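Titin (Homo sapiens, PDB 5JDD) is a giant structural protein of muscle whose tandem immunoglobulin domains in the I-band probably serve as links in an elastic filament. Local coordinates at residues V4-K9 with A75-L80; V21-S26 with C82-F87. All blocks are in the same frame, centred on the assembly; numbering follows the deposited sequence.

Contacts 1 and 2 lie in the first of three immunoglobulin domains in the tandem, with centres about 13 Å apart, and both join the two sheets of its beta sandwich. Their segments alternate along the chain in the order 4-9, 21-26, 75-80, 82-87. Strands 6-8 and 21-27 are neighbours in one sheet, strands 71-77 and 80-89 in the other. Probable hydrogen bonds link Ile7 N to Ser26 O (2.8 Å) and Ala75 N to Cys82 O (2.8 Å). Contact 2 lies in the buried core, whereas contact 1 is more superficial. Together they pack the first strands of the domain against its last hairpin, bringing the two ends of its sequence into one sandwich.

Contact 1: V4-K9 with A75-L80; sequences VKIIKK and AVVGQL
Ile6 and Leu80 approach to 7.6 Å between their CA atoms, and no hydrogen bond joins 4-9 to 75-80; the contact is made by apolar side chains and by one methyl against a carbonyl oxygen. The side chains of Ile6 and Leu80 slide past each other in opposite directions. With CG1 anti to its own carbonyl carbon (chi1 -68°) and the chain extended beyond it, Ile6 reaches across the gap and sets CD1 3.7 Å from Leu80 CB. The same methyl lies 4.3 Å from Val77 CG2. In return, Leu80 sends its CD1 branch to the backbone of the first segment, 3.7 Å from Val4 O. Val4 and Val77 cross at about a right angle and meet methyl to methyl, CG1 to CG1 at 4.1 Å. Val25 and Cys82 also pack on Ile6, while Val32 touches both Val4 and Val77. Val77 and Leu80 are the two ends of a type II' beta turn, closed by Leu80 N to Val77 O at 2.8 Å and by a reciprocal backbone bond. A short strand 6-8 in one sheet, facing the tight hairpin between the last two strands of the other, belongs to the beta sandwich of an I-set immunoglobulin domain.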
ATOM      1  N   VAL A   4     -35.079  42.762  20.387  1.00 21.85           N
ATOM      2  CA  VAL A   4     -34.522  41.630  19.646  1.00 18.17           C
ATOM      3  C   VAL A   4     -33.475  40.911  20.494  1.00 22.29           C
ATOM      4  O   VAL A   4     -32.589  41.542  21.074  1.00 24.47           O
ATOM      5  CB  VAL A   4     -33.893  42.066  18.298  1.00 25.87           C
ATOM      6  CG1 VAL A   4     -33.198  40.895  17.620  1.00 28.80           C
ATOM      7  CG2 VAL A   4     -34.959  42.657  17.381  1.00 31.29           C
ATOM      8  N   LYS A   5     -33.590  39.590  20.568  1.00 17.32           N
ATOM      9  CA  LYS A   5     -32.698  38.769  21.370  1.00 16.59           C
ATOM     10  C   LYS A   5     -32.099  37.662  20.503  1.00 17.98           C
ATOM     11  O   LYS A   5     -32.769  37.135  19.611  1.00 18.04           O
ATOM     12  CB  LYS A   5     -33.483  38.137  22.530  1.00 21.03           C
ATOM     13  CG  LYS A   5     -34.318  39.144  23.328  1.00 30.16           C
ATOM     14  CD  LYS A   5     -35.232  38.474  24.360  1.00 35.62           C
ATOM     15  CE  LYS A   5     -36.582  38.073  23.768  1.00 39.64           C
ATOM     16  NZ  LYS A   5     -37.369  39.250  23.281  1.00 40.87           N
ATOM     17  N   ILE A   6     -30.841  37.306  20.752  1.00 15.81           N
ATOM     18  CA  ILE A   6     -30.311  36.078  20.181  1.00 16.01           C
ATOM     19  C   ILE A   6     -30.784  34.910  21.052  1.00 19.52           C
ATOM     20  O   ILE A   6     -30.640  34.925  22.279  1.00 19.93           O
ATOM     21  CB  ILE A   6     -28.772  36.103  20.033  1.00 17.20           C
ATOM     22  CG1 ILE A   6     -28.362  37.127  18.967  1.00 20.33           C
ATOM     23  CG2 ILE A   6     -28.241  34.721  19.669  1.00 20.35           C
ATOM     24  CD1 ILE A   6     -26.871  37.330  18.850  1.00 22.99           C
ATOM     25  N   ILE A   7     -31.381  33.917  20.404  1.00 14.59           N
ATOM     26  CA  ILE A   7     -32.012  32.791  21.088  1.00 15.59           C
ATOM     27  C   ILE A   7     -31.127  31.550  21.034  1.00 19.68           C
ATOM     28  O   ILE A   7     -30.871  30.915  22.054  1.00 25.56           O
ATOM     29  CB  ILE A   7     -33.395  32.492  20.469  1.00 16.50           C
ATOM     30  CG1 ILE A   7     -34.343  33.673  20.703  1.00 19.59           C
ATOM     31  CG2 ILE A   7     -33.980  31.176  21.012  1.00 15.37           C
ATOM     32  CD1 ILE A   7     -34.622  33.969  22.186  1.00 18.61           C
ATOM     33  N   LYS A   8     -30.661  31.206  19.838  1.00 13.59           N
ATOM     34  CA  LYS A   8     -29.740  30.091  19.671  1.00 16.29           C
ATOM     35  C   LYS A   8     -28.482  30.560  18.938  1.00 15.73           C
ATOM     36  O   LYS A   8     -28.569  31.147  17.855  1.00 14.53           O
ATOM     37  CB  LYS A   8     -30.429  28.946  18.923  1.00 20.12           C
ATOM     38  CG  LYS A   8     -29.505  27.809  18.525  1.00 31.34           C
ATOM     39  CD  LYS A   8     -29.154  27.894  17.048  1.00 41.52           C
ATOM     40  CE  LYS A   8     -27.826  27.224  16.753  1.00 42.94           C
ATOM     41  NZ  LYS A   8     -27.596  26.070  17.663  1.00 48.17           N
ATOM     42  N   LYS A   9     -27.318  30.312  19.535  1.00 14.84           N
ATOM     43  CA  LYS A   9     -26.047  30.798  19.000  1.00 14.14           C
ATOM     44  C   LYS A   9     -25.378  29.740  18.128  1.00 13.44           C
ATOM     45  O   LYS A   9     -25.623  28.550  18.305  1.00 17.06           O
ATOM     46  CB  LYS A   9     -25.122  31.201  20.153  1.00 17.77           C
ATOM     47  CG  LYS A   9     -25.724  32.277  21.058  1.00 23.11           C
ATOM     48  CD  LYS A   9     -24.661  32.997  21.885  1.00 37.95           C
ATOM     49  CE  LYS A   9     -24.508  32.414  23.286  1.00 49.37           C
ATOM     50  NZ  LYS A   9     -23.637  31.208  23.307  1.00 55.69           N
ATOM     51  N   ALA A  75     -21.510  36.119  13.693  1.00  9.88           N
ATOM     52  CA  ALA A  75     -22.817  36.626  13.290  1.00  9.68           C
ATOM     53  C   ALA A  75     -23.096  37.904  14.065  1.00 13.41           C
ATOM     54  O   ALA A  75     -22.925  37.946  15.282  1.00 12.17           O
ATOM     55  CB  ALA A  75     -23.898  35.607  13.560  1.00 12.26           C
ATOM     56  N   VAL A  76     -23.517  38.943  13.352  1.00 12.85           N
ATOM     57  CA  VAL A  76     -23.861  40.216  13.967  1.00 11.56           C
ATOM     58  C   VAL A  76     -25.341  40.500  13.781  1.00 13.74           C
ATOM     59  O   VAL A  76     -25.840  40.495  12.654  1.00 15.39           O
ATOM     60  CB  VAL A  76     -23.056  41.378  13.372  1.00 14.58           C
ATOM     61  CG1 VAL A  76     -23.429  42.687  14.054  1.00 19.45           C
ATOM     62  CG2 VAL A  76     -21.568  41.121  13.515  1.00 16.29           C
ATOM     63  N   VAL A  77     -26.030  40.733  14.898  1.00 15.29           N
ATOM     64  CA  VAL A  77     -27.454  41.032  14.913  1.00 20.72           C
ATOM     65  C   VAL A  77     -27.635  42.303  15.735  1.00 22.50           C
ATOM     66  O   VAL A  77     -27.556  42.265  16.964  1.00 23.60           O
ATOM     67  CB  VAL A  77     -28.246  39.891  15.581  1.00 20.46           C
ATOM     68  CG1 VAL A  77     -29.734  40.186  15.547  1.00 25.79           C
ATOM     69  CG2 VAL A  77     -27.941  38.553  14.906  1.00 20.28           C
ATOM     70  N   GLY A  78     -27.864  43.431  15.068  1.00 26.88           N
ATOM     71  CA  GLY A  78     -27.842  44.711  15.757  1.00 25.68           C
ATOM     72  C   GLY A  78     -26.452  44.952  16.321  1.00 20.28           C
ATOM     73  O   GLY A  78     -25.464  44.902  15.588  1.00 25.37           O
ATOM     74  N   GLN A  79     -26.368  45.201  17.625  1.00 25.54           N
ATOM     75  CA  GLN A  79     -25.067  45.315  18.279  1.00 30.79           C
ATOM     76  C   GLN A  79     -24.683  43.999  18.954  1.00 29.86           C
ATOM     77  O   GLN A  79     -23.621  43.901  19.577  1.00 34.94           O
ATOM     78  CB  GLN A  79     -25.070  46.445  19.308  1.00 33.81           C
ATOM     79  CG  GLN A  79     -25.369  47.817  18.733  1.00 37.00           C
ATOM     80  CD  GLN A  79     -25.605  48.849  19.815  1.00 48.33           C
ATOM     81  OE1 GLN A  79     -25.157  48.688  20.951  1.00 54.47           O
ATOM     82  NE2 GLN A  79     -26.319  49.911  19.472  1.00 48.94           N
ATOM     83  N   LEU A  80     -25.556  42.999  18.835  1.00 22.36           N
ATOM     84  CA  LEU A  80     -25.306  41.682  19.416  1.00 21.06           C
ATOM     85  C   LEU A  80     -24.422  40.884  18.476  1.00 21.16           C
ATOM     86  O   LEU A  80     -24.614  40.910  17.258  1.00 23.40           O
ATOM     87  CB  LEU A  80     -26.617  40.924  19.637  1.00 24.35           C
ATOM     88  CG  LEU A  80     -27.694  41.638  20.456  1.00 30.32           C
ATOM     89  CD1 LEU A  80     -29.016  40.902  20.323  1.00 31.83           C
ATOM     90  CD2 LEU A  80     -27.284  41.739  21.916  1.00 33.69           C
TER

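Contact 2: V21-S26 with C82-F87; sequences VAFEVS and CKAKLF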
ATOM      1  N   VAL A  21     -20.695  22.750   5.009  1.00 12.28           N
ATOM      2  CA  VAL A  21     -21.050  22.914   6.418  1.00 11.28           C
ATOM      3  C   VAL A  21     -21.873  24.181   6.601  1.00 10.08           C
ATOM      4  O   VAL A  21     -21.996  24.987   5.673  1.00 11.81           O
ATOM      5  CB  VAL A  21     -19.803  23.004   7.315  1.00 14.16           C
ATOM      6  CG1 VAL A  21     -18.941  21.766   7.143  1.00 15.83           C
ATOM      7  CG2 VAL A  21     -18.995  24.273   6.996  1.00 13.69           C
ATOM      8  N   ALA A  22     -22.440  24.364   7.789  1.00  9.92           N
ATOM      9  CA  ALA A  22     -23.231  25.568   8.054  1.00 10.04           C
ATOM     10  C   ALA A  22     -23.087  26.054   9.479  1.00 10.32           C
ATOM     11  O   ALA A  22     -22.836  25.275  10.396  1.00 11.72           O
ATOM     12  CB  ALA A  22     -24.704  25.324   7.738  1.00 12.97           C
ATOM     13  N   PHE A  23     -23.251  27.361   9.655  1.00  9.36           N
ATOM     14  CA  PHE A  23     -23.412  27.965  10.969  1.00  9.05           C
ATOM     15  C   PHE A  23     -24.815  28.540  11.019  1.00 10.60           C
ATOM     16  O   PHE A  23     -25.352  28.962   9.987  1.00 10.84           O
ATOM     17  CB  PHE A  23     -22.399  29.091  11.173  1.00  9.05           C
ATOM     18  CG  PHE A  23     -20.974  28.622  11.286  1.00 12.24           C
ATOM     19  CD1 PHE A  23     -20.506  28.069  12.472  1.00 12.55           C
ATOM     20  CD2 PHE A  23     -20.097  28.730  10.211  1.00 13.48           C
ATOM     21  CE1 PHE A  23     -19.189  27.629  12.585  1.00 15.03           C
ATOM     22  CE2 PHE A  23     -18.777  28.299  10.322  1.00 16.05           C
ATOM     23  CZ  PHE A  23     -18.324  27.749  11.508  1.00 16.11           C
ATOM     24  N   GLU A  24     -25.416  28.568  12.204  1.00 10.28           N
ATOM     25  CA  GLU A  24     -26.804  29.002  12.338  1.00 12.96           C
ATOM     26  C   GLU A  24     -26.985  29.873  13.568  1.00 12.47           C
ATOM     27  O   GLU A  24     -26.510  29.521  14.650  1.00 14.33           O
ATOM     28  CB  GLU A  24     -27.701  27.773  12.459  1.00 19.11           C
ATOM     29  CG  GLU A  24     -29.176  28.058  12.383  1.00 26.48           C
ATOM     30  CD  GLU A  24     -29.963  26.823  12.002  1.00 35.04           C
ATOM     31  OE1 GLU A  24     -29.949  26.450  10.810  1.00 33.06           O
ATOM     32  OE2 GLU A  24     -30.581  26.213  12.896  1.00 29.57           O
ATOM     33  N   VAL A  25     -27.671  31.001  13.405  1.00 13.10           N
ATOM     34  CA  VAL A  25     -28.086  31.805  14.555  1.00 10.58           C
ATOM     35  C   VAL A  25     -29.595  32.001  14.487  1.00 10.41           C
ATOM     36  O   VAL A  25     -30.147  32.201  13.398  1.00 13.68           O
ATOM     37  CB  VAL A  25     -27.324  33.159  14.622  1.00 12.48           C
ATOM     38  CG1 VAL A  25     -27.549  33.981  13.362  1.00 14.86           C
ATOM     39  CG2 VAL A  25     -27.707  33.959  15.866  1.00 12.46           C
ATOM     40  N   SER A  26     -30.277  31.884  15.624  1.00 11.06           N
ATOM     41  CA  SER A  26     -31.708  32.162  15.649  1.00 10.11           C
ATOM     42  C   SER A  26     -32.004  33.299  16.601  1.00 14.12           C
ATOM     43  O   SER A  26     -31.331  33.472  17.633  1.00 14.45           O
ATOM     44  CB  SER A  26     -32.528  30.918  15.999  1.00 16.87           C
ATOM     45  OG  SER A  26     -32.673  30.770  17.402  1.00 21.72           O
ATOM     46  N   CYS A  82     -22.188  36.963  18.040  1.00 15.31           N
ATOM     47  CA  CYS A  82     -21.854  35.630  18.520  1.00 14.40           C
ATOM     48  C   CYS A  82     -20.886  34.982  17.543  1.00 14.47           C
ATOM     49  O   CYS A  82     -20.906  35.266  16.342  1.00 17.05           O
ATOM     50  CB  CYS A  82     -23.103  34.762  18.725  1.00 20.79           C
ATOM     51  SG  CYS A  82     -24.270  34.758  17.348  1.00 27.35           S
ATOM     52  N   LYS A  83     -20.028  34.120  18.069  1.00 13.78           N
ATOM     53  CA  LYS A  83     -18.932  33.572  17.297  1.00 14.92           C
ATOM     54  C   LYS A  83     -18.874  32.061  17.413  1.00 13.33           C
ATOM     55  O   LYS A  83     -19.259  31.486  18.433  1.00 13.98           O
ATOM     56  CB  LYS A  83     -17.605  34.148  17.796  1.00 17.58           C
ATOM     57  CG  LYS A  83     -17.430  35.632  17.560  1.00 21.69           C
ATOM     58  CD  LYS A  83     -16.227  36.157  18.329  1.00 26.43           C
ATOM     59  CE  LYS A  83     -16.099  37.673  18.193  1.00 37.07           C
ATOM     60  NZ  LYS A  83     -15.721  38.084  16.809  1.00 38.96           N
ATOM     61  N   ALA A  84     -18.383  31.427  16.355  1.00 10.90           N
ATOM     62  CA  ALA A  84     -18.078  29.998  16.372  1.00 11.42           C
ATOM     63  C   ALA A  84     -16.932  29.725  15.414  1.00 12.98           C
ATOM     64  O   ALA A  84     -16.614  30.555  14.561  1.00 13.56           O
ATOM     65  CB  ALA A  84     -19.305  29.174  15.993  1.00 14.30           C
ATOM     66  N   LYS A  85     -16.317  28.553  15.537  1.00 11.80           N
ATOM     67  CA  LYS A  85     -15.162  28.241  14.711  1.00 12.32           C
ATOM     68  C   LYS A  85     -15.389  27.056  13.807  1.00 10.14           C
ATOM     69  O   LYS A  85     -16.096  26.112  14.170  1.00 11.42           O
ATOM     70  CB  LYS A  85     -13.931  27.979  15.584  1.00 13.05           C
ATOM     71  CG  LYS A  85     -13.442  29.220  16.303  1.00 14.15           C
ATOM     72  CD  LYS A  85     -12.319  28.907  17.280  1.00 17.03           C
ATOM     73  CE  LYS A  85     -11.827  30.192  17.920  1.00 16.47           C
ATOM     74  NZ  LYS A  85     -10.792  29.907  18.961  1.00 23.25           N
ATOM     75  N   LEU A  86     -14.760  27.112  12.635  1.00  9.44           N
ATOM     76  CA  LEU A  86     -14.670  25.966  11.740  1.00  9.22           C
ATOM     77  C   LEU A  86     -13.271  25.372  11.844  1.00 10.47           C
ATOM     78  O   LEU A  86     -12.276  26.081  11.669  1.00 12.41           O
ATOM     79  CB  LEU A  86     -14.929  26.394  10.290  1.00 10.67           C
ATOM     80  CG  LEU A  86     -14.660  25.340   9.203  1.00 11.64           C
ATOM     81  CD1 LEU A  86     -15.574  24.133   9.329  1.00 12.72           C
ATOM     82  CD2 LEU A  86     -14.801  25.939   7.816  1.00 13.15           C
ATOM     83  N   PHE A  87     -13.199  24.077  12.136  1.00  9.18           N
ATOM     84  CA  PHE A  87     -11.948  23.337  12.066  1.00 10.61           C
ATOM     85  C   PHE A  87     -12.033  22.412  10.868  1.00 12.18           C
ATOM     86  O   PHE A  87     -12.990  21.637  10.732  1.00 12.36           O
ATOM     87  CB  PHE A  87     -11.753  22.537  13.353  1.00 11.46           C
ATOM     88  CG  PHE A  87     -11.594  23.394  14.570  1.00 13.60           C
ATOM     89  CD1 PHE A  87     -10.368  23.968  14.864  1.00 14.52           C
ATOM     90  CD2 PHE A  87     -12.670  23.642  15.407  1.00 13.39           C
ATOM     91  CE1 PHE A  87     -10.205  24.769  15.986  1.00 17.34           C
ATOM     92  CE2 PHE A  87     -12.524  24.448  16.532  1.00 19.23           C
ATOM     93  CZ  PHE A  87     -11.283  25.016  16.816  1.00 16.20           C
TER
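Val21 meets Leu86 at one end of a face-to-face strand pair, where Val21 CG2 lies 4.1 Å from Leu86 CD1 and the two side chains cross obliquely. The strands run nearly antiparallel, at 168°, but their axes stay 9.0 Å apart and no hydrogen bond passes between them; apolar side chains fill the interval. Phe23, two residues on, makes the broadest contribution. Its CG is anti to the carbonyl carbon (chi1 -69°), and the ring extends to the facing strand, directing one edge at the backbone between Lys85 and Leu86. CE1 comes 3.8 Å from Lys85 O, and CZ is 3.9 Å from Leu86 CB, both of these partners lying in the ring plane. The methyl of Ala84 approaches the ring obliquely, with its CB 3.7 Å from Phe23 CE1. At the far end Val25 turns its CG2 branch to the thiol sulfur, 3.8 Å from Cys82 SG, a contact of methyl and sulfur in a buried setting.

Side chains of two facing sheets, closed round an aromatic ring, form the core of the I-set beta sandwich, and other strands enclose it. Tyr73 brings its ring against Phe23, with the planes at about 30°, and Val13 of strand 13-16 touches both Val21 and Phe23. Ala75 of strand 71-77 packs on Val25 and Cys82. Strand 21-27 is held in its own sheet by backbone bonds to strands 57-62 and 6-8, while strand 80-89 lies between strands 13-16 and 71-77 in the opposing sheet.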